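Local coordinates for protein Tni2 (Pseudomonas fluorescens, PDB 6B12) that probably acts as an immunity protein that binds and neutralises a partner NADase effector toxin of the type VI secretion system, at residues C[112-117]-C[121-126]; C[106-111]-C[135-140]. All blocks are in the same frame, centred on the assembly; numbering follows the deposited sequence.

Interaction 1: C[112-117]-C[121-126]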
# COMPACT_ATOMS: atom_id res chain seq x y z
N GLU C 112 -1.30 2.54 -5.85
CA GLU C 112 -1.65 1.45 -6.76
C GLU C 112 -1.99 2.05 -8.11
O GLU C 112 -2.23 3.25 -8.23
CB GLU C 112 -2.86 0.63 -6.27
CG GLU C 112 -2.65 -0.06 -4.94
CD GLU C 112 -1.75 -1.29 -5.02
OE1 GLU C 112 -1.35 -1.71 -6.14
OE2 GLU C 112 -1.42 -1.81 -3.94
N GLN C 113 -2.00 1.21 -9.13
CA GLN C 113 -2.35 1.65 -10.47
C GLN C 113 -3.55 0.86 -10.96
O GLN C 113 -3.52 -0.38 -10.97
CB GLN C 113 -1.16 1.49 -11.43
CG GLN C 113 -1.18 2.50 -12.56
CD GLN C 113 -0.06 2.31 -13.55
OE1 GLN C 113 0.98 1.73 -13.24
NE2 GLN C 113 -0.27 2.80 -14.78
N PHE C 114 -4.60 1.56 -11.34
CA PHE C 114 -5.79 0.98 -11.95
C PHE C 114 -6.00 1.56 -13.34
O PHE C 114 -5.42 2.59 -13.69
CB PHE C 114 -7.03 1.25 -11.08
CG PHE C 114 -6.99 0.58 -9.74
CD1 PHE C 114 -7.43 -0.72 -9.60
CD2 PHE C 114 -6.52 1.25 -8.63
CE1 PHE C 114 -7.38 -1.36 -8.35
CE2 PHE C 114 -6.45 0.63 -7.37
CZ PHE C 114 -6.90 -0.68 -7.24
N PRO C 115 -6.80 0.91 -14.18
CA PRO C 115 -7.16 1.52 -15.47
C PRO C 115 -7.83 2.87 -15.28
O PRO C 115 -8.66 3.05 -14.39
CB PRO C 115 -8.11 0.50 -16.11
CG PRO C 115 -8.25 -0.63 -15.13
CD PRO C 115 -7.21 -0.50 -14.08
N GLN C 116 -7.44 3.83 -16.12
CA GLN C 116 -7.97 5.18 -16.01
C GLN C 116 -8.28 5.73 -17.40
O GLN C 116 -7.68 5.32 -18.39
CB GLN C 116 -6.99 6.13 -15.30
CG GLN C 116 -6.58 5.72 -13.90
CD GLN C 116 -7.73 5.83 -12.90
OE1 GLN C 116 -8.79 6.39 -13.21
NE2 GLN C 116 -7.52 5.31 -11.70
N VAL C 117 -9.21 6.68 -17.45
CA VAL C 117 -9.53 7.34 -18.71
C VAL C 117 -8.53 8.44 -19.04
O VAL C 117 -8.54 8.97 -20.15
CB VAL C 117 -10.96 7.91 -18.67
CG1 VAL C 117 -11.93 6.91 -18.04
CG2 VAL C 117 -11.00 9.22 -17.90
N ILE C 121 -4.34 10.64 -13.95
CA ILE C 121 -4.92 10.13 -12.69
C ILE C 121 -3.99 9.10 -12.09
O ILE C 121 -3.55 8.17 -12.78
CB ILE C 121 -6.31 9.52 -12.93
CG1 ILE C 121 -7.27 10.59 -13.46
CG2 ILE C 121 -6.87 8.94 -11.62
CD1 ILE C 121 -8.63 10.03 -13.99
N PHE C 122 -3.72 9.23 -10.78
CA PHE C 122 -3.04 8.19 -10.03
C PHE C 122 -3.89 7.85 -8.81
O PHE C 122 -4.87 8.54 -8.49
CB PHE C 122 -1.62 8.61 -9.62
CG PHE C 122 -1.59 9.75 -8.63
CD1 PHE C 122 -1.67 11.07 -9.05
CD2 PHE C 122 -1.47 9.48 -7.26
CE1 PHE C 122 -1.65 12.11 -8.14
CE2 PHE C 122 -1.45 10.53 -6.32
CZ PHE C 122 -1.53 11.83 -6.75
N THR C 123 -3.53 6.76 -8.14
CA THR C 123 -4.30 6.27 -7.00
C THR C 123 -3.41 6.17 -5.77
O THR C 123 -2.31 5.62 -5.84
CB THR C 123 -4.88 4.88 -7.29
OG1 THR C 123 -5.74 4.94 -8.44
CG2 THR C 123 -5.69 4.38 -6.09
N CYS C 124 -3.90 6.67 -4.63
CA CYS C 124 -3.17 6.49 -3.38
C CYS C 124 -4.15 5.92 -2.36
O CYS C 124 -5.33 6.32 -2.32
CB CYS C 124 -2.56 7.81 -2.91
SG CYS C 124 -1.34 7.64 -1.58
N MSE C 125 -3.66 4.95 -1.60
CA MSE C 125 -4.49 4.24 -0.63
C MSE C 125 -4.45 5.02 0.68
O MSE C 125 -3.38 5.37 1.16
CB MSE C 125 -3.99 2.80 -0.47
CG MSE C 125 -3.89 2.04 -1.78
SE MSE C 125 -5.59 1.99 -2.77
CE MSE C 125 -6.55 1.16 -1.34
N PHE C 126 -5.63 5.26 1.25
CA PHE C 126 -5.82 6.17 2.37
C PHE C 126 -6.35 5.36 3.55
O PHE C 126 -7.32 4.62 3.40
CB PHE C 126 -6.82 7.26 1.95
CG PHE C 126 -7.30 8.19 3.05
CD1 PHE C 126 -6.64 9.38 3.31
CD2 PHE C 126 -8.48 7.93 3.74
CE1 PHE C 126 -7.12 10.26 4.27
CE2 PHE C 126 -8.97 8.80 4.70
CZ PHE C 126 -8.30 9.96 4.97
O HOH W 1 -1.10 5.23 -9.24
O HOH W 2 -4.80 4.35 -10.84
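In the loop that joins strands 102-112 and 121-128 of an antiparallel meander, Gln116 crosses Ile121 at about a right angle. Amide carbon CD of Gln116 comes to 3.5 Å from CG2 of Ile121, and OE1 of Gln116 lies 3.7 Å from CD1 of the same residue. This fit follows from a chain bent at chi2 (-70°), which folds the amide back over the isoleucine branches. Phe114 turns the edge of its ring to Thr123, with OG1 of Thr123 in the ring plane 3.8 Å from CD2 of Phe114, while CG2 of Thr123 packs near CE2. CG of Glu112 rests 4.0 Å from CG of Met125, a selenomethionine; both carboxylate oxygens of Glu112 are hydrogen-bonded to backbone of the other protein's chain.

Backbone pairing is sparse. Glu112 N donates to Thr123 O over 3.2 Å, with an N-H...O angle of 158° but from 44° above the carbonyl plane. Asp138 of the next strand bonds both Thr123 OG1 and Gln116 NE2, tying the loop to the sheet. Elsewhere water replaces direct bonds: one molecule links Glu112 O with Thr123 N. A second accepts from Phe114 N and from Gln116 NE2, and donates to Thr123 OG1 at 2.6 Å.

Interaction 2: C[106-111]-C[135-140]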
# COMPACT_ATOMS: atom_id res chain seq x y z
N GLY C 106 -7.02 11.13 8.03
CA GLY C 106 -6.41 9.87 7.70
C GLY C 106 -5.00 10.07 7.20
O GLY C 106 -4.45 11.17 7.26
N ILE C 107 -4.40 8.97 6.72
CA ILE C 107 -3.01 8.98 6.28
C ILE C 107 -2.90 8.24 4.95
O ILE C 107 -3.31 7.08 4.85
CB ILE C 107 -2.06 8.33 7.31
CG1 ILE C 107 -2.20 8.98 8.69
CG2 ILE C 107 -0.58 8.43 6.87
CD1 ILE C 107 -1.42 8.24 9.77
N TYR C 108 -2.32 8.89 3.95
CA TYR C 108 -1.98 8.17 2.72
C TYR C 108 -0.86 7.18 2.99
O TYR C 108 0.10 7.48 3.71
CB TYR C 108 -1.59 9.16 1.63
CG TYR C 108 -2.77 9.93 1.10
CD1 TYR C 108 -3.77 9.29 0.36
CD2 TYR C 108 -2.92 11.29 1.36
CE1 TYR C 108 -4.88 10.00 -0.14
CE2 TYR C 108 -4.04 12.02 0.86
CZ TYR C 108 -5.00 11.35 0.11
OH TYR C 108 -6.10 12.02 -0.38
N SER C 109 -0.98 5.98 2.41
CA SER C 109 -0.20 4.82 2.83
C SER C 109 0.61 4.18 1.72
O SER C 109 1.74 3.78 1.98
CB SER C 109 -1.10 3.78 3.48
OG SER C 109 -1.70 4.37 4.62
N TRP C 110 0.08 4.07 0.49
CA TRP C 110 0.87 3.51 -0.61
C TRP C 110 0.10 3.76 -1.91
O TRP C 110 -1.05 4.20 -1.88
CB TRP C 110 1.15 2.01 -0.43
CG TRP C 110 -0.03 1.03 -0.56
CD1 TRP C 110 -0.52 0.49 -1.72
CD2 TRP C 110 -0.80 0.47 0.50
NE1 TRP C 110 -1.57 -0.36 -1.44
CE2 TRP C 110 -1.75 -0.40 -0.08
CE3 TRP C 110 -0.79 0.61 1.89
CZ2 TRP C 110 -2.68 -1.10 0.68
CZ3 TRP C 110 -1.70 -0.10 2.65
CH2 TRP C 110 -2.64 -0.94 2.04
N PHE C 111 0.75 3.48 -3.04
CA PHE C 111 0.17 3.75 -4.35
C PHE C 111 -0.26 2.45 -5.02
O PHE C 111 0.35 1.40 -4.81
CB PHE C 111 1.17 4.46 -5.28
CG PHE C 111 1.60 5.81 -4.81
CD1 PHE C 111 0.75 6.91 -4.91
CD2 PHE C 111 2.86 5.99 -4.24
CE1 PHE C 111 1.14 8.16 -4.46
CE2 PHE C 111 3.26 7.24 -3.79
CZ PHE C 111 2.42 8.33 -3.91
N PHE C 135 -9.30 3.30 1.95
CA PHE C 135 -10.04 3.91 0.86
C PHE C 135 -9.10 4.09 -0.31
O PHE C 135 -7.95 4.51 -0.14
CB PHE C 135 -10.63 5.25 1.26
CG PHE C 135 -11.74 5.12 2.24
CD1 PHE C 135 -11.47 4.92 3.58
CD2 PHE C 135 -13.05 5.17 1.81
CE1 PHE C 135 -12.51 4.77 4.49
CE2 PHE C 135 -14.09 5.03 2.72
CZ PHE C 135 -13.82 4.83 4.05
N ARG C 136 -9.59 3.77 -1.49
CA ARG C 136 -8.90 4.08 -2.73
C ARG C 136 -9.22 5.51 -3.12
O ARG C 136 -10.41 5.86 -3.26
CB ARG C 136 -9.33 3.10 -3.82
CG ARG C 136 -8.94 3.57 -5.20
CD ARG C 136 -9.43 2.58 -6.25
NE ARG C 136 -9.34 3.17 -7.58
CZ ARG C 136 -9.69 2.53 -8.69
NH1 ARG C 136 -10.14 1.27 -8.61
NH2 ARG C 136 -9.58 3.13 -9.86
N VAL C 137 -8.20 6.34 -3.28
CA VAL C 137 -8.37 7.76 -3.61
C VAL C 137 -7.71 8.01 -4.95
O VAL C 137 -6.48 7.93 -5.08
CB VAL C 137 -7.80 8.68 -2.53
CG1 VAL C 137 -8.10 10.17 -2.87
CG2 VAL C 137 -8.40 8.33 -1.17
N ASP C 138 -8.52 8.29 -5.96
CA ASP C 138 -8.02 8.64 -7.28
C ASP C 138 -7.87 10.15 -7.36
O ASP C 138 -8.78 10.89 -6.97
CB ASP C 138 -8.97 8.14 -8.37
CG ASP C 138 -8.88 6.63 -8.58
OD1 ASP C 138 -8.19 5.92 -7.81
OD2 ASP C 138 -9.52 6.13 -9.52
N ILE C 139 -6.74 10.60 -7.90
CA ILE C 139 -6.34 12.00 -7.87
C ILE C 139 -5.90 12.40 -9.28
O ILE C 139 -5.15 11.67 -9.92
CB ILE C 139 -5.19 12.22 -6.86
CG1 ILE C 139 -5.69 11.87 -5.44
CG2 ILE C 139 -4.66 13.66 -6.91
CD1 ILE C 139 -4.58 11.39 -4.50
N ASP C 140 -6.39 13.54 -9.76
CA ASP C 140 -6.00 14.08 -11.07
C ASP C 140 -4.77 14.96 -10.86
O ASP C 140 -4.87 16.08 -10.35
CB ASP C 140 -7.15 14.89 -11.66
CG ASP C 140 -6.84 15.44 -13.05
OD1 ASP C 140 -5.73 15.22 -13.57
OD2 ASP C 140 -7.76 16.10 -13.59
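Tyr108 meets Val137 in a buried apolar contact between strands 102-112 and 134-140, which are not neighbours in the five-stranded antiparallel meander: strand 121-128 runs between them. The nearest CA atoms, those of Tyr108 and Val137, are accordingly 9.0 Å apart, no hydrogen bond joins the two segments, and the side chains must bridge the gap over one face of the sheet. Tyr108 does so with a ring edge. Val137 CB lies in the plane of the ring, 4.0 Å from CE1 of Tyr108, and the two side chains cross at about a right angle. Setting CG1 of Val137 anti to the backbone N (chi1 -176°) brings this methyl to 3.7 Å from the phenolic OH of Tyr108, while CG2 packs beside CE1. Ile139 adds a looser touch through CD1, 4.4 Å from Tyr108 OH. Phe126 of the intervening strand meets the tyrosine ring edge-to-face, and Leu80 of the adjacent sheet packs on Tyr108 and Ile139.

Arg136 and Asp138, alternating with Val137 and Ile139, form a two-pronged, side-on salt bridge on the other face: NE of Arg136 bonds OD1 of Asp138 at 3.0 Å, nearly straight at 176°, and NH2 bonds OD2. The hydroxyl of Tyr108 is bonded to Ala94 O, which lets it lie buried among the valine and isoleucine methyls; toward these it makes only nonpolar contact.

In the fold
Interactions 1 and 2 have centres 8 Å apart and belong to the same C-terminal meander, in which strands 102-112, 121-128 and 134-140 follow one another both in sequence and across the sheet. The chain passes 106-111, 112-117, 121-126 and then 135-140, so interaction 1 falls wholly between the two halves of interaction 2. They join directly: Met125 N lies 2.7 Å from Trp110 O, a probable hydrogen bond, and Phe114 makes a cation-pi contact with Arg136. One sheet face is mixed, its polar cluster lying beside Trp110, Phe114 and Met125, and meets the other protein's chain through Trp110, Glu112 and Phe114; the other is apolar and packs toward strand 78-84.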